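Local coordinates for protein oxidoreductase (Methanosarcina mazei, PDB 3KA7) that binds flavin-adenine dinucleotide and probably works as an oxidoreductase of the flavin-containing amine oxidase family, at residues 41-45 with 46-50; 194-197 with 198-202; 368-371 with 372-376. One frame throughout, in Å; residues are numbered along the deposited sequence.

Overall arrangement
All three contacts are local, between neighbouring stretches of chain near the flavin cofactor, but each uses a different chemistry. Contact 1 is a two-stranded hairpin with an exposed turn and a buried end, held by backbone bonds and an apolar face. Contact 2 is the first turns of helix 195-208, mostly buried, with one salt bridge on its exposed side. Contact 3, nearest the centre of the chain, is a tight turn whose aromatic and aliphatic side chains touch FAD directly. Contacts 1 and 2 meet at Asn41 and the start of helix 195-208. Contact 1 also comes up against contact 3 near Ser50 and Tyr370, whereas contacts 2 and 3 stay about 10 Å apart at their nearest atoms.

Contact 1: 41-45 with 46-50; sequences NLSYK and GFQLS
Residues 41-45 and 46-50 make a local contact between two adjacent antiparallel strands, with the side chain of Ser50 about 6 Å from the bound FAD. The strand segments run at 138° to each other. Tyr44 and Phe47 are joined by two bonds: Tyr44 N donates to Phe47 O at 2.9 Å, and Phe47 N donates to Tyr44 O, also at 2.9 Å. Further along, Leu42 N donates to Leu49 O at 2.8 Å, and the return bond from Leu49 N to Leu42 O is weak. The motif is a beta hairpin whose type I' turn runs from Tyr44 to Phe47. This geometry puts Lys45 and Gly46 at positive phi; a CB on Gly46 would be jammed against Lys45 O.

On the face bearing Leu42, Tyr44, Phe47 and Leu49, the CD1 branch of Leu49 meets Tyr44 CB at 3.6 Å and lies obliquely to the ring. Tyr44 CG stands opposite its own backbone N (chi1 -167°), and the ring leads away from the hairpin, with Lys45 CG above one face, toward the rim. The Phe47 ring turns an edge to Tyr44 O. Leu49 and Phe47 pack on Leu365 and Leu327, so this face is pressed against the mixed sheet. At the far end, Asn41 OD1 accepts from Lys196 N and its ND2 donates to Gly193 O, while Ser50 OG is hydrogen-bonded to Ala53 O.

Contact 2: 194-197 with 198-202; sequences GCKG and IIDAL
Lys196 sends CG away from its backbone N (chi1 -168°), runs on extended, and bends only at its last torsion (chi4 52°), which turns NZ forward, toward Asp200 one turn on. The carboxylate comes to meet it with CG beside its own backbone N. This is an i to i+4 salt bridge on the first turns of helix 195-208: Lys196 NZ donates to Asp200 OD1 at 2.7 Å, on the syn lone pair of that oxygen. The lysine chain passes obliquely across the carboxylate, with Lys196 CE 3.4 Å from Asp200 OD2.

Backbone bonds hold the two residues at this spacing. Asp200 N donates to Lys196 O at 2.7 Å with an N-H...O angle of 171°, and Ala201 N reaches Gly197 O at 3.1 Å. Cys195 O is gripped twice: Ile199 N approaches in its carbonyl plane, whereas Ile198 N, 3.0 Å away, stands above it. Asp200 OD1 also has Glu203 close by, a like charge that the ammonium group may help to offset. With an alanine here in place of Asp200, the Lys196 ammonium would probably lose this mate and its long chain be freer to turn.

Ile198, Ile199 and Leu202 are buried: Ile199 packs on Leu13 and Leu202 on Leu10 and Leu14, which joins this helix to helix 10-21. Ile198 lies against Phe39, and its CB rests 3.5 Å from Cys195 O.

Contact 3: 368-371 with 372-376; sequences QSYH and DEWPV. With FAD (flavin-adenine dinucleotide), chain B.
His371 O accepts from Trp374 N at 3.0 Å. The return bond, from His371 N to Trp374 O, is weak. Together they close a type II' beta turn from His371 to Trp374, in which Asp372 takes the positive-phi position (phi 53°).

The turn brings the side chains of Tyr370 and Trp374 out next to each other in a common direction. They make an offset pair, nearly parallel (25°) but with little overlap, the centroids of the tyrosine ring and the indole five-membered ring being 5.9 Å apart; the nearest approach is Tyr370 CD1 to Trp374 CD1 at 4.0 Å. Both belong to the FAD pocket. The methyls of the isoalloxazine meet one face of Tyr370: C8M stands 3.4 Å above its plane, toward the rim, and C7M is 3.5 Å from Tyr370 CD2. With CG anti to the backbone N (chi1 -162°), the Trp374 indole is swung out to the cofactor, its edge meeting the adenosine ribose, CH2 being 4.0 Å from FAD C3B. Val376 brings CG2 to 3.6 Å from FAD C8M, and Pro375 O lies 3.2 Å from the same methyl, so Tyr370, Val376 and Pro375 O together pack the dimethylbenzene end of the flavin.

Arg38, itself an FAD-binding residue, donates to Pro375 O. The turn follows strand 362-370, an outermost strand of the mixed sheet; Tyr370 pairs with Gly281 of the adjoining strand 280-288, and His371 reaches Leu342 of helix 342-356.

Contact 1: 41-45 with 46-50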
ATOM      1  N   ASN A  41      -1.083   2.108 -14.137  1.00 11.63           N
ATOM      2  CA  ASN A  41       0.173   2.460 -14.804  1.00 12.86           C
ATOM      3  C   ASN A  41       0.149   3.889 -15.321  1.00 13.86           C
ATOM      4  O   ASN A  41      -0.915   4.442 -15.591  1.00 14.76           O
ATOM      5  CB  ASN A  41       0.465   1.505 -15.969  1.00 12.61           C
ATOM      6  CG  ASN A  41       0.788   0.094 -15.513  1.00 12.27           C
ATOM      7  OD1 ASN A  41       0.524  -0.285 -14.367  1.00 12.90           O
ATOM      8  ND2 ASN A  41       1.357  -0.697 -16.415  1.00 12.40           N
ATOM      9  N   LEU A  42       1.328   4.481 -15.456  1.00 14.81           N
ATOM     10  CA  LEU A  42       1.470   5.781 -16.082  1.00 16.16           C
ATOM     11  C   LEU A  42       2.558   5.646 -17.131  1.00 16.37           C
ATOM     12  O   LEU A  42       3.697   5.333 -16.798  1.00 16.72           O
ATOM     13  CB  LEU A  42       1.869   6.838 -15.058  1.00 16.64           C
ATOM     14  CG  LEU A  42       2.634   8.025 -15.645  1.00 18.76           C
ATOM     15  CD1 LEU A  42       1.711   8.860 -16.506  1.00 21.37           C
ATOM     16  CD2 LEU A  42       3.254   8.872 -14.544  1.00 21.11           C
ATOM     17  N   SER A  43       2.190   5.831 -18.397  1.00 16.94           N
ATOM     18  CA  SER A  43       3.161   5.770 -19.491  1.00 17.17           C
ATOM     19  C   SER A  43       4.038   7.021 -19.440  1.00 16.89           C
ATOM     20  O   SER A  43       3.533   8.141 -19.510  1.00 17.30           O
ATOM     21  CB  SER A  43       2.448   5.681 -20.846  1.00 17.43           C
ATOM     22  OG  SER A  43       1.632   4.523 -20.936  1.00 19.73           O
ATOM     23  N   TYR A  44       5.348   6.836 -19.307  1.00 16.19           N
ATOM     24  CA  TYR A  44       6.269   7.961 -19.168  1.00 16.04           C
ATOM     25  C   TYR A  44       7.606   7.657 -19.838  1.00 16.18           C
ATOM     26  O   TYR A  44       8.370   6.817 -19.369  1.00 15.48           O
ATOM     27  CB  TYR A  44       6.492   8.314 -17.697  1.00 15.93           C
ATOM     28  CG  TYR A  44       7.168   9.648 -17.482  1.00 16.42           C
ATOM     29  CD1 TYR A  44       6.436  10.836 -17.521  1.00 16.66           C
ATOM     30  CD2 TYR A  44       8.533   9.725 -17.223  1.00 16.06           C
ATOM     31  CE1 TYR A  44       7.058  12.063 -17.315  1.00 17.29           C
ATOM     32  CE2 TYR A  44       9.156  10.946 -17.017  1.00 17.57           C
ATOM     33  CZ  TYR A  44       8.414  12.108 -17.070  1.00 17.97           C
ATOM     34  OH  TYR A  44       9.033  13.320 -16.867  1.00 19.55           O
ATOM     35  N   LYS A  45       7.872   8.347 -20.942  1.00 15.84           N
ATOM     36  CA  LYS A  45       9.133   8.189 -21.665  1.00 16.50           C
ATOM     37  C   LYS A  45       9.495   6.735 -21.992  1.00 16.22           C
ATOM     38  O   LYS A  45      10.655   6.335 -21.899  1.00 16.68           O
ATOM     39  CB  LYS A  45      10.261   8.900 -20.913  1.00 15.71           C
ATOM     40  CG  LYS A  45      10.038  10.404 -20.852  1.00 17.47           C
ATOM     41  CD  LYS A  45      11.207  11.151 -20.253  1.00 18.56           C
ATOM     42  CE  LYS A  45      10.947  12.656 -20.320  1.00 19.84           C
ATOM     43  NZ  LYS A  45      11.972  13.434 -19.591  1.00 21.20           N
ATOM     44  N   GLY A  46       8.496   5.950 -22.377  1.00 15.97           N
ATOM     45  CA  GLY A  46       8.723   4.570 -22.777  1.00 16.03           C
ATOM     46  C   GLY A  46       8.708   3.589 -21.617  1.00 16.04           C
ATOM     47  O   GLY A  46       8.878   2.394 -21.820  1.00 16.14           O
ATOM     48  N   PHE A  47       8.505   4.105 -20.405  1.00 15.44           N
ATOM     49  CA  PHE A  47       8.420   3.280 -19.197  1.00 14.95           C
ATOM     50  C   PHE A  47       6.977   3.182 -18.724  1.00 14.92           C
ATOM     51  O   PHE A  47       6.198   4.124 -18.894  1.00 15.32           O
ATOM     52  CB  PHE A  47       9.242   3.904 -18.069  1.00 14.81           C
ATOM     53  CG  PHE A  47      10.726   3.772 -18.244  1.00 15.04           C
ATOM     54  CD1 PHE A  47      11.420   2.752 -17.607  1.00 14.25           C
ATOM     55  CD2 PHE A  47      11.432   4.667 -19.034  1.00 14.89           C
ATOM     56  CE1 PHE A  47      12.797   2.621 -17.753  1.00 14.55           C
ATOM     57  CE2 PHE A  47      12.807   4.544 -19.182  1.00 15.78           C
ATOM     58  CZ  PHE A  47      13.490   3.521 -18.545  1.00 15.07           C
ATOM     59  N   GLN A  48       6.627   2.049 -18.118  1.00 14.15           N
ATOM     60  CA  GLN A  48       5.351   1.926 -17.430  1.00 13.52           C
ATOM     61  C   GLN A  48       5.570   2.228 -15.949  1.00 13.01           C
ATOM     62  O   GLN A  48       5.838   1.328 -15.163  1.00 12.07           O
ATOM     63  CB  GLN A  48       4.771   0.517 -17.592  1.00 14.21           C
ATOM     64  CG  GLN A  48       4.244   0.211 -18.992  1.00 16.93           C
ATOM     65  CD  GLN A  48       3.102   1.127 -19.399  1.00 21.09           C
ATOM     66  OE1 GLN A  48       3.227   1.910 -20.353  1.00 24.53           O
ATOM     67  NE2 GLN A  48       1.986   1.043 -18.680  1.00 20.90           N
ATOM     68  N   LEU A  49       5.505   3.508 -15.598  1.00 12.49           N
ATOM     69  CA  LEU A  49       5.565   3.910 -14.199  1.00 12.15           C
ATOM     70  C   LEU A  49       4.179   3.649 -13.608  1.00 12.20           C
ATOM     71  O   LEU A  49       3.342   2.994 -14.231  1.00 12.10           O
ATOM     72  CB  LEU A  49       5.961   5.391 -14.084  1.00 11.82           C
ATOM     73  CG  LEU A  49       7.278   5.798 -14.771  1.00 11.40           C
ATOM     74  CD1 LEU A  49       7.669   7.265 -14.456  1.00 11.68           C
ATOM     75  CD2 LEU A  49       8.400   4.828 -14.377  1.00 10.87           C
ATOM     76  N   SER A  50       3.925   4.147 -12.407  1.00 12.03           N
ATOM     77  CA  SER A  50       2.624   3.914 -11.800  1.00 12.66           C
ATOM     78  C   SER A  50       2.079   5.175 -11.169  1.00 12.00           C
ATOM     79  O   SER A  50       2.811   6.144 -10.941  1.00 12.50           O
ATOM     80  CB  SER A  50       2.693   2.821 -10.737  1.00 12.64           C
ATOM     81  OG  SER A  50       3.177   3.341  -9.513  1.00 16.05           O
TER

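Contact 2: 194-197 with 198-202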
ATOM      1  N   GLY A 194       2.265  -5.020 -14.656  1.00 13.19           N
ATOM      2  CA  GLY A 194       2.284  -4.107 -13.502  1.00 11.96           C
ATOM      3  C   GLY A 194       0.902  -3.922 -12.889  1.00 11.62           C
ATOM      4  O   GLY A 194      -0.005  -4.741 -13.102  1.00 10.79           O
ATOM      5  N   CYS A 195       0.735  -2.845 -12.128  1.00 10.83           N
ATOM      6  CA  CYS A 195      -0.541  -2.548 -11.485  1.00 11.93           C
ATOM      7  C   CYS A 195      -1.699  -2.650 -12.468  1.00 11.51           C
ATOM      8  O   CYS A 195      -2.746  -3.218 -12.152  1.00 11.58           O
ATOM      9  CB  CYS A 195      -0.534  -1.143 -10.901  1.00 11.64           C
ATOM     10  SG  CYS A 195       0.521  -0.953  -9.460  1.00 15.39           S
ATOM     11  N   LYS A 196      -1.521  -2.079 -13.650  1.00 11.88           N
ATOM     12  CA  LYS A 196      -2.615  -2.061 -14.625  1.00 12.97           C
ATOM     13  C   LYS A 196      -3.080  -3.476 -15.024  1.00 12.88           C
ATOM     14  O   LYS A 196      -4.232  -3.663 -15.398  1.00 12.94           O
ATOM     15  CB  LYS A 196      -2.233  -1.242 -15.866  1.00 13.34           C
ATOM     16  CG  LYS A 196      -3.418  -0.950 -16.786  1.00 16.30           C
ATOM     17  CD  LYS A 196      -2.976  -0.191 -18.033  1.00 20.84           C
ATOM     18  CE  LYS A 196      -3.973  -0.430 -19.180  1.00 23.45           C
ATOM     19  NZ  LYS A 196      -5.344  -0.126 -18.710  1.00 27.35           N
ATOM     20  N   GLY A 197      -2.201  -4.467 -14.928  1.00 12.39           N
ATOM     21  CA  GLY A 197      -2.604  -5.841 -15.233  1.00 12.53           C
ATOM     22  C   GLY A 197      -3.771  -6.266 -14.363  1.00 12.58           C
ATOM     23  O   GLY A 197      -4.711  -6.928 -14.829  1.00 12.36           O
ATOM     24  N   ILE A 198      -3.713  -5.883 -13.089  1.00 11.84           N
ATOM     25  CA  ILE A 198      -4.757  -6.227 -12.138  1.00 12.09           C
ATOM     26  C   ILE A 198      -6.021  -5.411 -12.407  1.00 12.08           C
ATOM     27  O   ILE A 198      -7.139  -5.947 -12.386  1.00 11.86           O
ATOM     28  CB  ILE A 198      -4.251  -6.035 -10.680  1.00 11.67           C
ATOM     29  CG1 ILE A 198      -3.191  -7.105 -10.363  1.00 13.54           C
ATOM     30  CG2 ILE A 198      -5.412  -6.083  -9.675  1.00 11.15           C
ATOM     31  CD1 ILE A 198      -2.395  -6.840  -9.106  1.00 16.62           C
ATOM     32  N   ILE A 199      -5.835  -4.118 -12.664  1.00 12.17           N
ATOM     33  CA  ILE A 199      -6.931  -3.210 -12.992  1.00 12.57           C
ATOM     34  C   ILE A 199      -7.683  -3.718 -14.225  1.00 13.04           C
ATOM     35  O   ILE A 199      -8.909  -3.839 -14.205  1.00 12.84           O
ATOM     36  CB  ILE A 199      -6.416  -1.759 -13.221  1.00 12.50           C
ATOM     37  CG1 ILE A 199      -5.683  -1.251 -11.968  1.00 12.25           C
ATOM     38  CG2 ILE A 199      -7.582  -0.800 -13.541  1.00 13.10           C
ATOM     39  CD1 ILE A 199      -6.558  -1.259 -10.729  1.00 10.96           C
ATOM     40  N   ASP A 200      -6.943  -4.039 -15.284  1.00 14.09           N
ATOM     41  CA  ASP A 200      -7.558  -4.539 -16.520  1.00 15.19           C
ATOM     42  C   ASP A 200      -8.359  -5.827 -16.271  1.00 14.96           C
ATOM     43  O   ASP A 200      -9.480  -5.995 -16.776  1.00 15.35           O
ATOM     44  CB  ASP A 200      -6.476  -4.819 -17.564  1.00 15.83           C
ATOM     45  CG  ASP A 200      -5.938  -3.561 -18.215  1.00 18.12           C
ATOM     46  OD1 ASP A 200      -6.482  -2.470 -17.971  1.00 20.39           O
ATOM     47  OD2 ASP A 200      -4.969  -3.676 -18.998  1.00 20.36           O
ATOM     48  N   ALA A 201      -7.779  -6.743 -15.506  1.00 14.79           N
ATOM     49  CA  ALA A 201      -8.440  -8.012 -15.193  1.00 14.38           C
ATOM     50  C   ALA A 201      -9.766  -7.800 -14.468  1.00 13.87           C
ATOM     51  O   ALA A 201     -10.759  -8.468 -14.766  1.00 13.96           O
ATOM     52  CB  ALA A 201      -7.514  -8.932 -14.374  1.00 14.61           C
ATOM     53  N   LEU A 202      -9.789  -6.872 -13.512  1.00 12.99           N
ATOM     54  CA  LEU A 202     -11.020  -6.570 -12.800  1.00 12.67           C
ATOM     55  C   LEU A 202     -12.060  -5.903 -13.699  1.00 13.21           C
ATOM     56  O   LEU A 202     -13.253  -6.165 -13.576  1.00 12.29           O
ATOM     57  CB  LEU A 202     -10.727  -5.665 -11.606  1.00 12.30           C
ATOM     58  CG  LEU A 202     -10.012  -6.379 -10.463  1.00 11.54           C
ATOM     59  CD1 LEU A 202      -9.432  -5.352  -9.472  1.00  9.84           C
ATOM     60  CD2 LEU A 202     -10.971  -7.349  -9.746  1.00 12.14           C
TER

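Contact 3: 368-371 with 372-376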
ATOM      1  N   GLN A 368       7.967  11.432  -7.637  1.00 12.53           N
ATOM      2  CA  GLN A 368       6.549  11.639  -7.329  1.00 12.91           C
ATOM      3  C   GLN A 368       6.333  11.645  -5.816  1.00 12.91           C
ATOM      4  O   GLN A 368       6.777  10.725  -5.132  1.00 12.58           O
ATOM      5  CB  GLN A 368       5.723  10.516  -7.974  1.00 13.47           C
ATOM      6  CG  GLN A 368       5.883  10.445  -9.519  1.00 15.61           C
ATOM      7  CD  GLN A 368       5.397   9.136 -10.131  1.00 19.53           C
ATOM      8  OE1 GLN A 368       4.320   9.080 -10.734  1.00 23.45           O
ATOM      9  NE2 GLN A 368       6.188   8.081  -9.985  1.00 21.98           N
ATOM     10  N   SER A 369       5.658  12.679  -5.301  1.00 12.06           N
ATOM     11  CA  SER A 369       5.431  12.802  -3.860  1.00 11.89           C
ATOM     12  C   SER A 369       3.970  12.538  -3.515  1.00 10.72           C
ATOM     13  O   SER A 369       3.066  12.926  -4.271  1.00 10.85           O
ATOM     14  CB  SER A 369       5.821  14.187  -3.351  1.00 12.52           C
ATOM     15  OG  SER A 369       7.205  14.444  -3.557  1.00 16.76           O
ATOM     16  N   TYR A 370       3.742  11.891  -2.376  1.00  9.68           N
ATOM     17  CA  TYR A 370       2.393  11.496  -1.975  1.00  8.97           C
ATOM     18  C   TYR A 370       2.116  11.871  -0.535  1.00  8.78           C
ATOM     19  O   TYR A 370       2.901  11.583   0.362  1.00  9.50           O
ATOM     20  CB  TYR A 370       2.220   9.982  -2.134  1.00  8.49           C
ATOM     21  CG  TYR A 370       2.407   9.542  -3.561  1.00  9.05           C
ATOM     22  CD1 TYR A 370       1.310   9.360  -4.397  1.00  9.09           C
ATOM     23  CD2 TYR A 370       3.670   9.317  -4.074  1.00  9.72           C
ATOM     24  CE1 TYR A 370       1.468   8.979  -5.727  1.00 10.79           C
ATOM     25  CE2 TYR A 370       3.841   8.927  -5.400  1.00  9.94           C
ATOM     26  CZ  TYR A 370       2.737   8.755  -6.213  1.00 11.65           C
ATOM     27  OH  TYR A 370       2.906   8.367  -7.516  1.00 10.84           O
ATOM     28  N   HIS A 371       0.987  12.508  -0.310  1.00  9.05           N
ATOM     29  CA  HIS A 371       0.668  12.944   1.023  1.00  9.22           C
ATOM     30  C   HIS A 371      -0.756  13.453   1.005  1.00  9.07           C
ATOM     31  O   HIS A 371      -1.357  13.600  -0.066  1.00  9.13           O
ATOM     32  CB  HIS A 371       1.630  14.063   1.456  1.00  8.94           C
ATOM     33  CG  HIS A 371       1.614  15.262   0.558  1.00 11.42           C
ATOM     34  ND1 HIS A 371       2.435  15.382  -0.543  1.00 13.70           N
ATOM     35  CD2 HIS A 371       0.895  16.410   0.618  1.00 11.22           C
ATOM     36  CE1 HIS A 371       2.199  16.538  -1.142  1.00 13.43           C
ATOM     37  NE2 HIS A 371       1.271  17.181  -0.456  1.00 16.12           N
ATOM     38  N   ASP A 372      -1.301  13.669   2.198  1.00  9.02           N
ATOM     39  CA  ASP A 372      -2.598  14.325   2.362  1.00  9.98           C
ATOM     40  C   ASP A 372      -3.714  13.685   1.528  1.00  9.93           C
ATOM     41  O   ASP A 372      -4.062  12.522   1.766  1.00  9.47           O
ATOM     42  CB  ASP A 372      -2.445  15.841   2.150  1.00 10.27           C
ATOM     43  CG  ASP A 372      -1.627  16.482   3.261  1.00 12.33           C
ATOM     44  OD1 ASP A 372      -2.088  16.425   4.424  1.00 12.80           O
ATOM     45  OD2 ASP A 372      -0.516  17.007   2.991  1.00 14.58           O
ATOM     46  N   GLU A 373      -4.283  14.416   0.570  1.00 10.05           N
ATOM     47  CA  GLU A 373      -5.446  13.900  -0.153  1.00 10.65           C
ATOM     48  C   GLU A 373      -5.121  12.851  -1.221  1.00 10.35           C
ATOM     49  O   GLU A 373      -6.026  12.242  -1.792  1.00 10.59           O
ATOM     50  CB  GLU A 373      -6.267  15.031  -0.801  1.00 11.71           C
ATOM     51  CG  GLU A 373      -6.824  16.041   0.180  1.00 13.62           C
ATOM     52  CD  GLU A 373      -7.617  17.153  -0.503  1.00 18.97           C
ATOM     53  OE1 GLU A 373      -7.321  17.506  -1.664  1.00 22.17           O
ATOM     54  OE2 GLU A 373      -8.540  17.678   0.137  1.00 24.03           O
ATOM     55  N   TRP A 374      -3.840  12.660  -1.512  1.00  9.57           N
ATOM     56  CA  TRP A 374      -3.404  11.634  -2.459  1.00  9.32           C
ATOM     57  C   TRP A 374      -2.143  11.029  -1.853  1.00  8.78           C
ATOM     58  O   TRP A 374      -1.023  11.278  -2.315  1.00  8.13           O
ATOM     59  CB  TRP A 374      -3.111  12.272  -3.826  1.00  9.43           C
ATOM     60  CG  TRP A 374      -3.060  11.351  -5.034  1.00  8.87           C
ATOM     61  CD1 TRP A 374      -1.969  11.081  -5.803  1.00 10.78           C
ATOM     62  CD2 TRP A 374      -4.157  10.643  -5.641  1.00 11.88           C
ATOM     63  NE1 TRP A 374      -2.306  10.238  -6.839  1.00 10.98           N
ATOM     64  CE2 TRP A 374      -3.642   9.952  -6.759  1.00 12.14           C
ATOM     65  CE3 TRP A 374      -5.511  10.513  -5.336  1.00 11.49           C
ATOM     66  CZ2 TRP A 374      -4.442   9.150  -7.582  1.00 12.81           C
ATOM     67  CZ3 TRP A 374      -6.309   9.711  -6.156  1.00 12.66           C
ATOM     68  CH2 TRP A 374      -5.767   9.040  -7.258  1.00 13.01           C
ATOM     69  N   PRO A 375      -2.322  10.260  -0.773  1.00  8.35           N
ATOM     70  CA  PRO A 375      -1.222   9.843   0.096  1.00  7.82           C
ATOM     71  C   PRO A 375      -0.705   8.456  -0.244  1.00  7.54           C
ATOM     72  O   PRO A 375      -1.130   7.853  -1.223  1.00  8.06           O
ATOM     73  CB  PRO A 375      -1.900   9.769   1.460  1.00  7.59           C
ATOM     74  CG  PRO A 375      -3.295   9.249   1.109  1.00  8.54           C
ATOM     75  CD  PRO A 375      -3.633   9.857  -0.235  1.00  8.24           C
ATOM     76  N   VAL A 376       0.215   7.959   0.574  1.00  6.88           N
ATOM     77  CA  VAL A 376       0.546   6.546   0.509  1.00  7.12           C
ATOM     78  C   VAL A 376      -0.640   5.704   0.980  1.00  7.24           C
ATOM     79  O   VAL A 376      -1.110   4.859   0.230  1.00  6.65           O
ATOM     80  CB  VAL A 376       1.814   6.198   1.282  1.00  6.71           C
ATOM     81  CG1 VAL A 376       2.005   4.689   1.282  1.00  8.47           C
ATOM     82  CG2 VAL A 376       3.024   6.899   0.642  1.00  7.38           C
TER
HETATM   83  PA  FAD B 500      -7.677   4.992  -4.489  1.00  9.21           P
HETATM   84  O1A FAD B 500      -7.562   6.035  -3.409  1.00 10.01           O
HETATM   85  O2A FAD B 500      -6.404   4.635  -5.221  1.00  9.81           O
HETATM   86  O5B FAD B 500      -8.773   5.464  -5.562  1.00  7.97           O
HETATM   87  C5B FAD B 500      -9.790   6.381  -5.177  1.00  5.76           C
HETATM   88  C4B FAD B 500     -10.454   6.783  -6.498  1.00  7.06           C
HETATM   89  O4B FAD B 500     -11.566   7.629  -6.278  1.00  8.95           O
HETATM   90  C3B FAD B 500      -9.471   7.543  -7.392  1.00  9.09           C
HETATM   91  O3B FAD B 500      -9.375   6.918  -8.663  1.00  9.76           O
HETATM   92  C2B FAD B 500     -10.083   8.942  -7.499  1.00  9.94           C
HETATM   93  O2B FAD B 500      -9.839   9.562  -8.748  1.00 11.67           O
HETATM   94  C1B FAD B 500     -11.562   8.670  -7.251  1.00  8.38           C
HETATM   95  N9A FAD B 500     -12.317   9.797  -6.689  1.00 11.42           N
HETATM   96  C8A FAD B 500     -11.963  10.680  -5.689  1.00 11.21           C
HETATM   97  N7A FAD B 500     -13.020  11.513  -5.466  1.00  9.24           N
HETATM   98  C5A FAD B 500     -14.022  11.154  -6.315  1.00 11.05           C
HETATM   99  C6A FAD B 500     -15.293  11.661  -6.540  1.00 11.31           C
HETATM  100  N6A FAD B 500     -15.778  12.620  -5.758  1.00 10.28           N
HETATM  101  N1A FAD B 500     -16.093  11.068  -7.497  1.00 11.04           N
HETATM  102  C2A FAD B 500     -15.644   9.994  -8.237  1.00 12.03           C
HETATM  103  N3A FAD B 500     -14.377   9.494  -8.018  1.00 11.10           N
HETATM  104  C4A FAD B 500     -13.593  10.080  -7.076  1.00 11.07           C
HETATM  105  N1  FAD B 500       0.422  -0.865  -2.246  1.00 11.04           N
HETATM  106  C2  FAD B 500       0.870  -2.160  -2.440  1.00 13.56           C
HETATM  107  O2  FAD B 500       0.130  -3.115  -2.164  1.00 12.33           O
HETATM  108  N3  FAD B 500       2.154  -2.370  -2.917  1.00 13.03           N
HETATM  109  C4  FAD B 500       2.989  -1.302  -3.197  1.00 14.43           C
HETATM  110  O4  FAD B 500       4.131  -1.481  -3.621  1.00 16.98           O
HETATM  111  C4X FAD B 500       2.544  -0.004  -2.997  1.00 12.76           C
HETATM  112  N5  FAD B 500       3.384   1.070  -3.258  1.00 13.49           N
HETATM  113  C5X FAD B 500       2.917   2.360  -3.066  1.00 12.24           C
HETATM  114  C6  FAD B 500       3.742   3.451  -3.339  1.00 14.64           C
HETATM  115  C7  FAD B 500       3.271   4.748  -3.169  1.00 13.95           C
HETATM  116  C7M FAD B 500       4.188   5.908  -3.468  1.00 15.35           C
HETATM  117  C8  FAD B 500       1.973   4.942  -2.717  1.00 12.91           C
HETATM  118  C8M FAD B 500       1.429   6.326  -2.511  1.00 15.59           C
HETATM  119  C9  FAD B 500       1.148   3.856  -2.432  1.00 11.82           C
HETATM  120  C9A FAD B 500       1.618   2.559  -2.614  1.00 11.14           C
HETATM  121  N10 FAD B 500       0.798   1.475  -2.332  1.00 10.60           N
HETATM  122  C10 FAD B 500       1.252   0.200  -2.528  1.00 11.21           C
HETATM  123  C1' FAD B 500      -0.567   1.659  -1.754  1.00  7.30           C
HETATM  124  C2' FAD B 500      -1.601   1.531  -2.879  1.00  8.89           C
HETATM  125  O2' FAD B 500      -1.174   2.293  -4.005  1.00  9.31           O
HETATM  126  C3' FAD B 500      -2.951   2.031  -2.372  1.00  9.53           C
HETATM  127  O3' FAD B 500      -3.205   1.468  -1.090  1.00  9.56           O
HETATM  128  C4' FAD B 500      -4.147   1.708  -3.262  1.00  8.47           C
HETATM  129  O4' FAD B 500      -3.908   2.034  -4.616  1.00  8.97           O
HETATM  130  C5' FAD B 500      -5.306   2.566  -2.765  1.00  8.81           C
HETATM  131  O5' FAD B 500      -6.479   2.071  -3.362  1.00  7.02           O
HETATM  132  P   FAD B 500      -7.901   2.574  -2.867  1.00  9.21           P
HETATM  133  O1P FAD B 500      -8.878   1.427  -2.952  1.00  8.46           O
HETATM  134  O2P FAD B 500      -7.830   3.254  -1.514  1.00  8.08           O
HETATM  135  O3P FAD B 500      -8.401   3.659  -3.945  1.00 10.29           O